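Ethylbenzene dehydrogenase beta-subunit (Aromatoleum aromaticum, PDB 2IVF) is an iron-sulfur subunit with a 4Fe-4S dicluster domain that holds three SF4 clusters and one F3S cluster and probably relays electrons along them. Local coordinates at residues L19-D24 with R233-G238; A148-H153 with P268-V273. One frame throughout, in Å; residues are numbered along the deposited sequence.

Interaction 1 (L19-D24 with R233-G238). With SF4 (iron/sulfur cluster), chain T.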
ATOM      1  N   LEU B  19       1.306  11.355 -29.469  1.00 24.21           N
ATOM      2  CA  LEU B  19       0.854  10.487 -28.411  1.00 24.00           C
ATOM      3  C   LEU B  19       0.454  11.311 -27.218  1.00 23.62           C
ATOM      4  O   LEU B  19       1.145  12.235 -26.838  1.00 23.09           O
ATOM      5  CB  LEU B  19       1.940   9.474 -28.040  1.00 24.74           C
ATOM      6  CG  LEU B  19       2.203   8.349 -29.064  1.00 25.10           C
ATOM      7  CD1 LEU B  19       3.428   7.450 -28.722  1.00 24.75           C
ATOM      8  CD2 LEU B  19       0.967   7.494 -29.202  1.00 24.87           C
ATOM      9  N   VAL B  20      -0.684  10.966 -26.646  1.00 23.73           N
ATOM     10  CA  VAL B  20      -1.206  11.641 -25.475  1.00 23.91           C
ATOM     11  C   VAL B  20      -1.709  10.654 -24.454  1.00 24.16           C
ATOM     12  O   VAL B  20      -2.047   9.494 -24.771  1.00 23.71           O
ATOM     13  CB  VAL B  20      -2.329  12.632 -25.808  1.00 23.84           C
ATOM     14  CG1 VAL B  20      -1.930  13.575 -27.004  1.00 23.38           C
ATOM     15  CG2 VAL B  20      -3.584  11.929 -26.054  1.00 25.12           C
ATOM     16  N   THR B  21      -1.691  11.121 -23.199  1.00 22.67           N
ATOM     17  CA  THR B  21      -2.251  10.396 -22.107  1.00 22.52           C
ATOM     18  C   THR B  21      -3.334  11.268 -21.488  1.00 22.19           C
ATOM     19  O   THR B  21      -3.209  12.494 -21.389  1.00 23.22           O
ATOM     20  CB  THR B  21      -1.188  10.071 -21.031  1.00 21.37           C
ATOM     21  OG1 THR B  21      -0.241   9.086 -21.527  1.00 21.90           O
ATOM     22  CG2 THR B  21      -1.876   9.517 -19.772  1.00 22.84           C
ATOM     23  N   VAL B  22      -4.410  10.640 -21.104  1.00 21.36           N
ATOM     24  CA  VAL B  22      -5.428  11.279 -20.288  1.00 22.29           C
ATOM     25  C   VAL B  22      -5.361  10.624 -18.904  1.00 22.01           C
ATOM     26  O   VAL B  22      -5.269   9.394 -18.781  1.00 22.53           O
ATOM     27  CB  VAL B  22      -6.832  11.091 -20.866  1.00 21.09           C
ATOM     28  CG1 VAL B  22      -7.921  11.436 -19.830  1.00 21.88           C
ATOM     29  CG2 VAL B  22      -6.967  11.937 -22.155  1.00 21.43           C
ATOM     30  N   ILE B  23      -5.420  11.439 -17.860  1.00 22.88           N
ATOM     31  CA  ILE B  23      -5.389  10.927 -16.471  1.00 22.78           C
ATOM     32  C   ILE B  23      -6.622  11.424 -15.765  1.00 22.84           C
ATOM     33  O   ILE B  23      -6.853  12.621 -15.710  1.00 21.75           O
ATOM     34  CB  ILE B  23      -4.149  11.461 -15.722  1.00 23.66           C
ATOM     35  CG1 ILE B  23      -2.886  11.031 -16.500  1.00 23.55           C
ATOM     36  CG2 ILE B  23      -4.179  11.080 -14.209  1.00 24.85           C
ATOM     37  CD1 ILE B  23      -1.526  11.466 -15.900  1.00 23.32           C
ATOM     38  N   ASP B  24      -7.440  10.512 -15.260  1.00 23.63           N
ATOM     39  CA  ASP B  24      -8.735  10.877 -14.669  1.00 22.67           C
ATOM     40  C   ASP B  24      -8.522  11.033 -13.192  1.00 24.26           C
ATOM     41  O   ASP B  24      -8.433  10.053 -12.474  1.00 23.61           O
ATOM     42  CB  ASP B  24      -9.799   9.803 -14.939  1.00 24.21           C
ATOM     43  CG  ASP B  24     -11.173  10.227 -14.468  1.00 23.32           C
ATOM     44  OD1 ASP B  24     -11.262  11.193 -13.638  1.00 23.16           O
ATOM     45  OD2 ASP B  24     -12.161   9.592 -14.897  1.00 25.18           O
ATOM     46  N   ARG B 233      -7.408   2.269 -13.193  1.00 22.69           N
ATOM     47  CA  ARG B 233      -7.995   2.371 -14.534  1.00 23.36           C
ATOM     48  C   ARG B 233      -8.291   3.847 -14.860  1.00 23.84           C
ATOM     49  O   ARG B 233      -9.298   4.186 -15.473  1.00 23.98           O
ATOM     50  CB  ARG B 233      -9.239   1.464 -14.656  1.00 23.11           C
ATOM     51  CG  ARG B 233      -9.008   0.035 -14.064  1.00 23.03           C
ATOM     52  CD  ARG B 233     -10.251  -0.803 -13.965  1.00 23.37           C
ATOM     53  NE  ARG B 233     -10.651  -1.536 -15.175  1.00 23.57           N
ATOM     54  CZ  ARG B 233     -11.517  -1.092 -16.109  1.00 25.14           C
ATOM     55  NH1 ARG B 233     -12.148   0.078 -16.001  1.00 19.90           N
ATOM     56  NH2 ARG B 233     -11.817  -1.871 -17.116  1.00 21.37           N
ATOM     57  N   VAL B 234      -7.319   4.667 -14.489  1.00 23.27           N
ATOM     58  CA  VAL B 234      -7.348   6.125 -14.547  1.00 24.09           C
ATOM     59  C   VAL B 234      -6.858   6.655 -15.876  1.00 23.15           C
ATOM     60  O   VAL B 234      -7.143   7.788 -16.252  1.00 22.10           O
ATOM     61  CB  VAL B 234      -6.382   6.562 -13.420  1.00 27.04           C
ATOM     62  CG1 VAL B 234      -5.814   7.916 -13.568  1.00 24.97           C
ATOM     63  CG2 VAL B 234      -7.014   6.216 -12.090  1.00 25.52           C
ATOM     64  N   ARG B 235      -6.068   5.835 -16.556  1.00 23.25           N
ATOM     65  CA  ARG B 235      -5.208   6.282 -17.619  1.00 24.22           C
ATOM     66  C   ARG B 235      -5.747   5.846 -18.979  1.00 23.66           C
ATOM     67  O   ARG B 235      -6.128   4.710 -19.154  1.00 25.64           O
ATOM     68  CB  ARG B 235      -3.852   5.634 -17.458  1.00 24.92           C
ATOM     69  CG  ARG B 235      -3.111   5.875 -16.168  1.00 26.52           C
ATOM     70  CD  ARG B 235      -2.675   7.249 -16.074  1.00 29.91           C
ATOM     71  NE  ARG B 235      -1.753   7.415 -14.971  1.00 29.95           N
ATOM     72  CZ  ARG B 235      -0.432   7.610 -15.086  1.00 26.64           C
ATOM     73  NH1 ARG B 235       0.175   7.638 -16.252  1.00 27.12           N
ATOM     74  NH2 ARG B 235       0.284   7.788 -13.991  1.00 26.61           N
ATOM     75  N   ALA B 236      -5.783   6.747 -19.936  1.00 23.35           N
ATOM     76  CA  ALA B 236      -5.986   6.372 -21.309  1.00 22.55           C
ATOM     77  C   ALA B 236      -4.846   6.909 -22.149  1.00 22.83           C
ATOM     78  O   ALA B 236      -4.182   7.890 -21.796  1.00 22.32           O
ATOM     79  CB  ALA B 236      -7.368   6.906 -21.832  1.00 21.65           C
ATOM     80  N   PHE B 237      -4.637   6.265 -23.288  1.00 22.37           N
ATOM     81  CA  PHE B 237      -3.441   6.484 -24.046  1.00 22.69           C
ATOM     82  C   PHE B 237      -3.776   6.324 -25.514  1.00 21.95           C
ATOM     83  O   PHE B 237      -4.578   5.469 -25.893  1.00 20.25           O
ATOM     84  CB  PHE B 237      -2.386   5.425 -23.693  1.00 22.55           C
ATOM     85  CG  PHE B 237      -1.076   5.610 -24.423  1.00 23.43           C
ATOM     86  CD1 PHE B 237      -0.347   6.759 -24.261  1.00 23.38           C
ATOM     87  CD2 PHE B 237      -0.564   4.615 -25.266  1.00 24.55           C
ATOM     88  CE1 PHE B 237       0.881   6.925 -24.932  1.00 24.13           C
ATOM     89  CE2 PHE B 237       0.657   4.769 -25.913  1.00 23.64           C
ATOM     90  CZ  PHE B 237       1.368   5.910 -25.762  1.00 25.72           C
ATOM     91  N   GLY B 238      -3.132   7.126 -26.343  1.00 22.47           N
ATOM     92  CA  GLY B 238      -3.263   6.937 -27.767  1.00 22.81           C
ATOM     93  C   GLY B 238      -2.853   8.155 -28.540  1.00 23.21           C
ATOM     94  O   GLY B 238      -2.340   9.088 -27.962  1.00 22.60           O
TER
HETATM   95 FE1  SF4 T1358      -3.235   7.026  -9.643  1.00 24.06          FE
HETATM   96 FE2  SF4 T1358      -0.857   6.028 -10.573  1.00 25.50          FE
HETATM   97 FE3  SF4 T1358      -3.214   4.947 -11.290  1.00 24.60          FE
HETATM   98 FE4  SF4 T1358      -2.366   4.525  -8.759  1.00 24.60          FE
HETATM   99  S1  SF4 T1358      -1.350   3.800 -10.636  1.00 24.68           S
HETATM  100  S2  SF4 T1358      -4.478   5.103  -9.437  1.00 24.44           S
HETATM  101  S3  SF4 T1358      -1.367   6.547  -8.397  1.00 24.86           S
HETATM  102  S4  SF4 T1358      -2.470   7.086 -11.780  1.00 25.58           S
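I23 and R235 lie side by side on one face of an antiparallel strand pair and point the same way. I23 CG1 packs against R235 CD at 3.8 Å, and I23 CD1 sits over the centre of one guanidinium face. The R235 chain bends at its second torsion (chi2 -69°). This bend carries the guanidinium alongside I23 and presents its edge to the SF4 cluster, with S4 near the plane and 3.3 Å from R235 NE. N227 and N54 accept hydrogen bonds from R235 NH1 and NH2, so two bonds, with I23 over one face, limit its rotation.

T21 and F237 share this face. The ring of F237 meets T21 OG1 at its edge, and T21 OG1 is hydrogen-bonded to N227. F237 CG stands anti to the backbone N (chi1 -178°), which carries the ring alongside the neighbouring strand. There CD1 lies 3.3 Å from V20 O, and CZ meets L19 CD2 at 3.8 Å.

V22 and A236 are on the other face, under helix 246-253. At the end of the pair I23 CG2 touches V234 CG1 at 3.6 Å. V234 CG2 turns to the cluster and comes within 3.8 Å of its S2 atom.

The backbones are joined by five hydrogen bonds. V20 pairs with G238 and V22 with A236 in both directions, and D24 N reaches V234 O at 2.9 Å. G238 has backbone angles that call for glycine. D24 OD2 bonds to Y273 of the alpha-subunit, so this end of the strand lies at the subunit interface.

The contact thus couples a regular beta pair to a cluster site. The positive charge of R235 beside the sulfur would probably stabilise the reduced cluster and raise its potential.

Interaction 2 (A148-H153 with P268-V273). With SF4 (iron/sulfur cluster), chain S.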
ATOM      1  N   ALA B 148      -0.898  12.572 -10.674  1.00 24.21           N
ATOM      2  CA  ALA B 148       0.091  11.866 -11.461  1.00 23.88           C
ATOM      3  C   ALA B 148       0.581  12.729 -12.576  1.00 24.40           C
ATOM      4  O   ALA B 148      -0.198  13.436 -13.250  1.00 24.48           O
ATOM      5  CB  ALA B 148      -0.472  10.516 -12.018  1.00 24.34           C
ATOM      6  N   ARG B 149       1.889  12.681 -12.781  1.00 24.53           N
ATOM      7  CA  ARG B 149       2.522  13.500 -13.765  1.00 24.03           C
ATOM      8  C   ARG B 149       3.682  12.756 -14.406  1.00 24.04           C
ATOM      9  O   ARG B 149       4.344  11.940 -13.760  1.00 24.13           O
ATOM     10  CB  ARG B 149       3.031  14.796 -13.143  1.00 24.46           C
ATOM     11  CG  ARG B 149       1.929  15.737 -12.634  1.00 25.75           C
ATOM     12  CD  ARG B 149       2.498  16.886 -11.882  1.00 25.87           C
ATOM     13  NE  ARG B 149       3.374  17.551 -12.824  1.00 26.04           N
ATOM     14  CZ  ARG B 149       4.612  17.947 -12.595  1.00 28.37           C
ATOM     15  NH1 ARG B 149       5.170  17.820 -11.418  1.00 27.42           N
ATOM     16  NH2 ARG B 149       5.311  18.483 -13.587  1.00 26.54           N
ATOM     17  N   MET B 150       3.937  13.084 -15.655  1.00 24.47           N
ATOM     18  CA  MET B 150       5.113  12.611 -16.360  1.00 24.78           C
ATOM     19  C   MET B 150       5.529  13.745 -17.283  1.00 24.79           C
ATOM     20  O   MET B 150       4.969  14.847 -17.209  1.00 25.97           O
ATOM     21  CB  MET B 150       4.793  11.364 -17.215  1.00 25.81           C
ATOM     22  CG  MET B 150       4.013  10.283 -16.559  1.00 28.45           C
ATOM     23  SD  MET B 150       2.210  10.444 -16.649  1.00 30.87           S
ATOM     24  CE  MET B 150       1.964   9.901 -18.367  1.00 29.02           C
ATOM     25  N   CYS B 151       6.454  13.479 -18.199  1.00 23.54           N
ATOM     26  CA  CYS B 151       6.766  14.484 -19.214  1.00 23.74           C
ATOM     27  C   CYS B 151       5.536  14.598 -20.099  1.00 23.94           C
ATOM     28  O   CYS B 151       4.907  13.602 -20.438  1.00 26.29           O
ATOM     29  CB  CYS B 151       7.993  14.138 -20.035  1.00 22.21           C
ATOM     30  SG  CYS B 151       8.131  15.035 -21.597  1.00 22.56           S
ATOM     31  N   ASN B 152       5.209  15.831 -20.473  1.00 24.76           N
ATOM     32  CA  ASN B 152       4.030  16.117 -21.252  1.00 23.97           C
ATOM     33  C   ASN B 152       4.232  15.970 -22.761  1.00 23.92           C
ATOM     34  O   ASN B 152       3.295  16.159 -23.508  1.00 25.58           O
ATOM     35  CB  ASN B 152       3.504  17.530 -20.885  1.00 23.08           C
ATOM     36  CG  ASN B 152       3.157  17.636 -19.438  1.00 25.35           C
ATOM     37  OD1 ASN B 152       2.213  16.974 -18.979  1.00 25.14           O
ATOM     38  ND2 ASN B 152       3.968  18.359 -18.675  1.00 22.74           N
ATOM     39  N   HIS B 153       5.452  15.676 -23.215  1.00 23.94           N
ATOM     40  CA  HIS B 153       5.756  15.584 -24.638  1.00 23.60           C
ATOM     41  C   HIS B 153       5.134  16.686 -25.423  1.00 23.89           C
ATOM     42  O   HIS B 153       4.434  16.493 -26.433  1.00 22.48           O
ATOM     43  CB  HIS B 153       5.441  14.190 -25.160  1.00 23.47           C
ATOM     44  CG  HIS B 153       6.215  13.152 -24.442  1.00 21.41           C
ATOM     45  ND1 HIS B 153       7.535  12.875 -24.742  1.00 22.61           N
ATOM     46  CD2 HIS B 153       5.914  12.411 -23.348  1.00 22.64           C
ATOM     47  CE1 HIS B 153       7.988  11.966 -23.903  1.00 21.14           C
ATOM     48  NE2 HIS B 153       7.022  11.657 -23.056  1.00 21.38           N
ATOM     49  N   PRO B 268       1.272  21.249 -23.534  1.00 23.99           N
ATOM     50  CA  PRO B 268       1.467  19.926 -22.999  1.00 23.76           C
ATOM     51  C   PRO B 268       0.470  18.925 -23.549  1.00 23.71           C
ATOM     52  O   PRO B 268      -0.646  19.309 -23.898  1.00 24.13           O
ATOM     53  CB  PRO B 268       1.186  20.114 -21.515  1.00 23.94           C
ATOM     54  CG  PRO B 268       0.268  21.262 -21.512  1.00 23.37           C
ATOM     55  CD  PRO B 268       0.766  22.161 -22.510  1.00 24.17           C
ATOM     56  N   ASN B 269       0.872  17.655 -23.590  1.00 22.63           N
ATOM     57  CA  ASN B 269       0.052  16.616 -24.163  1.00 23.22           C
ATOM     58  C   ASN B 269      -0.243  15.481 -23.206  1.00 23.55           C
ATOM     59  O   ASN B 269      -0.424  14.341 -23.588  1.00 23.43           O
ATOM     60  CB  ASN B 269       0.668  16.139 -25.466  1.00 23.22           C
ATOM     61  CG  ASN B 269       0.667  17.199 -26.500  1.00 22.54           C
ATOM     62  OD1 ASN B 269       1.732  17.638 -27.003  1.00 30.16           O
ATOM     63  ND2 ASN B 269      -0.514  17.660 -26.842  1.00 22.00           N
ATOM     64  N   ILE B 270      -0.318  15.826 -21.932  1.00 23.96           N
ATOM     65  CA  ILE B 270      -1.087  15.055 -20.986  1.00 24.38           C
ATOM     66  C   ILE B 270      -2.313  15.879 -20.565  1.00 24.62           C
ATOM     67  O   ILE B 270      -2.213  17.092 -20.381  1.00 24.77           O
ATOM     68  CB  ILE B 270      -0.243  14.699 -19.789  1.00 24.47           C
ATOM     69  CG1 ILE B 270       0.926  13.792 -20.280  1.00 25.32           C
ATOM     70  CG2 ILE B 270      -1.107  13.969 -18.723  1.00 23.28           C
ATOM     71  CD1 ILE B 270       1.935  13.459 -19.150  1.00 23.86           C
ATOM     72  N   TYR B 271      -3.459  15.207 -20.420  1.00 23.89           N
ATOM     73  CA  TYR B 271      -4.712  15.888 -20.138  1.00 23.61           C
ATOM     74  C   TYR B 271      -5.389  15.216 -18.972  1.00 23.64           C
ATOM     75  O   TYR B 271      -5.418  13.999 -18.878  1.00 23.05           O
ATOM     76  CB  TYR B 271      -5.604  15.926 -21.368  1.00 24.06           C
ATOM     77  CG  TYR B 271      -4.926  16.550 -22.558  1.00 22.42           C
ATOM     78  CD1 TYR B 271      -4.048  15.813 -23.355  1.00 23.05           C
ATOM     79  CD2 TYR B 271      -5.164  17.882 -22.901  1.00 24.41           C
ATOM     80  CE1 TYR B 271      -3.404  16.412 -24.447  1.00 22.77           C
ATOM     81  CE2 TYR B 271      -4.528  18.474 -23.958  1.00 25.04           C
ATOM     82  CZ  TYR B 271      -3.671  17.743 -24.738  1.00 25.06           C
ATOM     83  OH  TYR B 271      -3.109  18.413 -25.779  1.00 25.52           O
ATOM     84  N   TYR B 272      -5.958  16.035 -18.114  1.00 23.80           N
ATOM     85  CA  TYR B 272      -6.469  15.595 -16.838  1.00 22.39           C
ATOM     86  C   TYR B 272      -7.968  15.854 -16.746  1.00 23.04           C
ATOM     87  O   TYR B 272      -8.441  16.920 -17.114  1.00 21.86           O
ATOM     88  CB  TYR B 272      -5.787  16.372 -15.719  1.00 23.67           C
ATOM     89  CG  TYR B 272      -4.341  16.029 -15.564  1.00 22.87           C
ATOM     90  CD1 TYR B 272      -3.371  16.694 -16.323  1.00 24.50           C
ATOM     91  CD2 TYR B 272      -3.924  15.097 -14.624  1.00 23.20           C
ATOM     92  CE1 TYR B 272      -2.041  16.390 -16.165  1.00 23.95           C
ATOM     93  CE2 TYR B 272      -2.607  14.756 -14.487  1.00 24.49           C
ATOM     94  CZ  TYR B 272      -1.669  15.404 -15.248  1.00 22.95           C
ATOM     95  OH  TYR B 272      -0.344  15.110 -15.092  1.00 24.40           O
ATOM     96  N   VAL B 273      -8.713  14.831 -16.348  1.00 22.54           N
ATOM     97  CA  VAL B 273     -10.134  14.997 -15.955  1.00 22.58           C
ATOM     98  C   VAL B 273     -10.109  15.499 -14.512  1.00 22.35           C
ATOM     99  O   VAL B 273      -9.616  14.803 -13.593  1.00 22.54           O
ATOM    100  CB  VAL B 273     -10.956  13.701 -16.047  1.00 22.19           C
ATOM    101  CG1 VAL B 273     -12.430  13.998 -15.772  1.00 22.79           C
ATOM    102  CG2 VAL B 273     -10.780  13.038 -17.450  1.00 24.06           C
TER
HETATM  103 FE1  SF4 S1357       9.246  19.582 -20.017  1.00 22.83          FE
HETATM  104 FE2  SF4 S1357      10.214  19.214 -22.435  1.00 23.91          FE
HETATM  105 FE3  SF4 S1357       7.515  19.563 -22.077  1.00 22.80          FE
HETATM  106 FE4  SF4 S1357       8.692  17.234 -21.231  1.00 24.21          FE
HETATM  107  S1  SF4 S1357       8.513  17.995 -23.408  1.00 23.95           S
HETATM  108  S2  SF4 S1357       7.220  18.565 -20.052  1.00 23.92           S
HETATM  109  S3  SF4 S1357      10.742  17.979 -20.617  1.00 21.53           S
HETATM  110  S4  SF4 S1357       9.164  21.134 -21.716  1.00 22.74           S
HETATM  111  O   HOH W   1       1.989  15.769 -16.406  1.00 23.29           O
HETATM  112  O   HOH W   2      -0.468  18.496 -18.860  1.00 18.25           O
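Y272 and A148 make the closest polar contact here. Y272 OH donates a hydrogen bond to A148 O, modelled as very short at 2.5 Å. The carbonyl oxygen lies at the edge of the tyrosine ring, in its plane. The second direct bond is between backbones: N269 N gives its hydrogen to N152 O at 2.8 Å, with an N-H...O angle of 141°.

Two waters add to these bonds. Water 1 lies between the loop and the tyrosine, within hydrogen-bonding distance of M150 O, N152 OD1 and Y272 OH. It can donate to only two of them at a time. Water 2 bridges N152 OD1 and I270 O. N152 OD1 faces both waters, which would help to hold its amide.

Apolar packing fills in round this network. I270 points toward the cysteine segment, and its CD1 meets M150 CE at 3.6 Å. The two side chains cross at about a right angle. Bends at chi2 and chi3 (88° and 77°) fold the methionine back so that both SD and CE lie near this methyl. N152 and P268 run side by side, with their CB atoms 3.5 Å apart.

A van der Waals contact sets R149 CG 3.4 Å from Y272 OH, while the R149 guanidinium goes on to Y196 and to a cation-pi contact with Y68.

Metal binding takes place on the far side of the loop. C151 SG binds the iron FE4 of the SF4 cluster at 2.3 Å. The same sulfur accepts a hydrogen bond from H153 N and sits over one face of the H153 ring. N152 ND2 approaches cluster S2 at 3.5 Å.

The cysteine ligand therefore belongs to a loop held by residues 268-272 and bound water. The N-H donated to its thiolate would be expected to draw off negative charge and so favour the reduced cluster.

Overall arrangement
Both contacts are buried. The centre of interaction 2 is about 6 Å from the centre of the chain, that of interaction 1 about 11 Å. They meet in one mixed sheet, where strand 19-24 is antiparallel to 235-239 and parallel to 270-273. I23 N and Y271 O are 2.8 Å apart in a probable hydrogen bond. Interaction 1 is a regular strand pair with repeated backbone bonds. Interaction 2 joins the end of strand 141-149 and the cysteine loop to 268-273 through one backbone bond, side chains and water. It ligates one SF4 cluster through C151 and touches another through M150. A148 packs on R235 NH2, and both line the SF4 pocket of interaction 1.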